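PDB 2G5D: GNA33 from Neisseria gonorrhoeae FA 1090, which probably cleaves the beta-1,4 linkage between MurNAc and GlcNAc in peptidoglycan as a lytic transglycosylase, leaving a 1,6-anhydro bond in the MurNAc residue. Local coordinates for residues Ala95-Phe98 against Phe99-Tyr102. Sequence-based numbering, arbitrary orientation.
Sequences AKRF and FERY
F98 turns its ring edge onto the face of its neighbour F99 in an edge-to-face pair, with centroids 5.1 Å apart and planes at 62°. F98 CD2 sits over the centre of the F99 ring, 3.9 Å above its plane. With CG anti to the backbone N in F98 (chi1 171°) and beside it in F99 (chi1 -69°), the adjacent rings converge. One turn on, Y102 extends the aromatic cluster: its CD1 lies 3.8 Å from F98 CD1, the two rings meeting obliquely, and F98 O approaches the tyrosine edge in the ring plane. Along another side of the helix, R97 and R101 run side by side, with NH2 of R101 over one face of the R97 guanidinium, 3.8 Å from NH1 of R97; the R101 methylenes pack on R97 O. K96 crosses E100 and touches it through methylene carbon, CE to OE1 being 3.1 Å. E100 OE1 accepts a hydrogen bond from W53 NE1, while K96 NZ stays 4.4 Å from OE1, beyond a salt bridge. Four i to i+4 backbone hydrogen bonds, F99 N to A95 O through Y102 N to F98 O, hold the turns. Helix 92-102 packs F98 on L62 and F99 on F58 of helix 58-72, while F98 and Y102 reach helix 79-86. Apolar and aromatic packing dominates this inner side; K96 and E100 probably attract each other weakly, and the like charges of exposed R97 and R101 probably disfavour their closeness somewhat, unless solvent screens them.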
loop_
_atom_site.group_PDB
_atom_site.type_symbol
_atom_site.label_atom_id
_atom_site.label_comp_id
_atom_site.label_asym_id
_atom_site.label_seq_id
_atom_site.Cartn_x
_atom_site.Cartn_y
_atom_site.Cartn_z
ATOM N N ALA A 95 11.157 -14.676 20.477
ATOM C CA ALA A 95 10.544 -14.425 19.183
ATOM C C ALA A 95 11.242 -15.195 18.061
ATOM O O ALA A 95 10.590 -15.685 17.163
ATOM C CB ALA A 95 10.532 -12.933 18.895
ATOM N N LYS A 96 12.568 -15.292 18.107
ATOM C CA LYS A 96 13.288 -16.181 17.178
ATOM C C LYS A 96 12.800 -17.633 17.280
ATOM O O LYS A 96 12.538 -18.290 16.258
ATOM C CB LYS A 96 14.783 -16.163 17.450
ATOM C CG LYS A 96 15.588 -17.042 16.489
ATOM C CD LYS A 96 17.053 -16.790 16.665
ATOM C CE LYS A 96 17.833 -18.060 16.595
ATOM N NZ LYS A 96 19.064 -17.938 17.406
ATOM N N ARG A 97 12.715 -18.129 18.514
ATOM C CA ARG A 97 12.279 -19.509 18.752
ATOM C C ARG A 97 10.873 -19.808 18.296
ATOM O O ARG A 97 10.628 -20.895 17.795
ATOM C CB ARG A 97 12.523 -19.927 20.194
ATOM C CG ARG A 97 13.951 -20.259 20.351
ATOM C CD ARG A 97 14.582 -19.630 21.572
ATOM N NE ARG A 97 14.528 -20.522 22.718
ATOM C CZ ARG A 97 15.486 -21.389 23.031
ATOM N NH1 ARG A 97 15.353 -22.149 24.114
ATOM N NH2 ARG A 97 16.577 -21.482 22.272
ATOM N N PHE A 98 9.980 -18.827 18.461
ATOM C CA PHE A 98 8.627 -18.818 17.888
ATOM C C PHE A 98 8.607 -18.987 16.344
ATOM O O PHE A 98 7.835 -19.791 15.821
ATOM C CB PHE A 98 7.915 -17.524 18.292
ATOM C CG PHE A 98 6.599 -17.287 17.591
ATOM C CD1 PHE A 98 5.486 -18.087 17.871
ATOM C CD2 PHE A 98 6.463 -16.243 16.671
ATOM C CE1 PHE A 98 4.281 -17.870 17.222
ATOM C CE2 PHE A 98 5.252 -16.010 16.026
ATOM C CZ PHE A 98 4.167 -16.817 16.300
ATOM N N PHE A 99 9.440 -18.219 15.637
ATOM C CA PHE A 99 9.465 -18.282 14.175
ATOM C C PHE A 99 10.126 -19.589 13.710
ATOM O O PHE A 99 9.773 -20.119 12.675
ATOM C CB PHE A 99 10.122 -17.025 13.526
ATOM C CG PHE A 99 9.309 -15.753 13.676
ATOM C CD1 PHE A 99 9.772 -14.685 14.460
ATOM C CD2 PHE A 99 8.046 -15.629 13.056
ATOM C CE1 PHE A 99 8.997 -13.492 14.613
ATOM C CE2 PHE A 99 7.270 -14.450 13.213
ATOM C CZ PHE A 99 7.752 -13.384 13.978
ATOM N N GLU A 100 11.097 -20.086 14.467
ATOM C CA GLU A 100 11.759 -21.373 14.176
ATOM C C GLU A 100 10.914 -22.613 14.430
ATOM O O GLU A 100 10.965 -23.590 13.653
ATOM C CB GLU A 100 13.060 -21.487 14.958
ATOM C CG GLU A 100 14.124 -20.556 14.408
ATOM C CD GLU A 100 15.403 -20.608 15.200
ATOM O OE1 GLU A 100 16.412 -20.093 14.694
ATOM O OE2 GLU A 100 15.396 -21.144 16.323
ATOM N N ARG A 101 10.134 -22.548 15.506
ATOM C CA ARG A 101 9.389 -23.668 16.025
ATOM C C ARG A 101 8.042 -23.856 15.350
ATOM O O ARG A 101 7.571 -24.972 15.262
ATOM C CB ARG A 101 9.209 -23.533 17.542
ATOM C CG ARG A 101 10.424 -24.071 18.308
ATOM C CD ARG A 101 10.512 -23.581 19.720
ATOM N NE ARG A 101 11.807 -23.944 20.305
ATOM C CZ ARG A 101 12.016 -24.186 21.594
ATOM N NH1 ARG A 101 11.009 -24.104 22.471
ATOM N NH2 ARG A 101 13.244 -24.513 22.013
ATOM N N TYR A 102 7.460 -22.770 14.848
ATOM C CA TYR A 102 6.078 -22.783 14.347
ATOM C C TYR A 102 5.921 -22.595 12.830
ATOM O O TYR A 102 4.860 -22.889 12.262
ATOM C CB TYR A 102 5.230 -21.763 15.132
ATOM C CG TYR A 102 4.870 -22.195 16.554
ATOM C CD1 TYR A 102 5.702 -21.915 17.628
ATOM C CD2 TYR A 102 3.674 -22.895 16.804
ATOM C CE1 TYR A 102 5.355 -22.319 18.936
ATOM C CE2 TYR A 102 3.321 -23.303 18.089
ATOM C CZ TYR A 102 4.164 -23.011 19.157
ATOM O OH TYR A 102 3.805 -23.414 20.434
#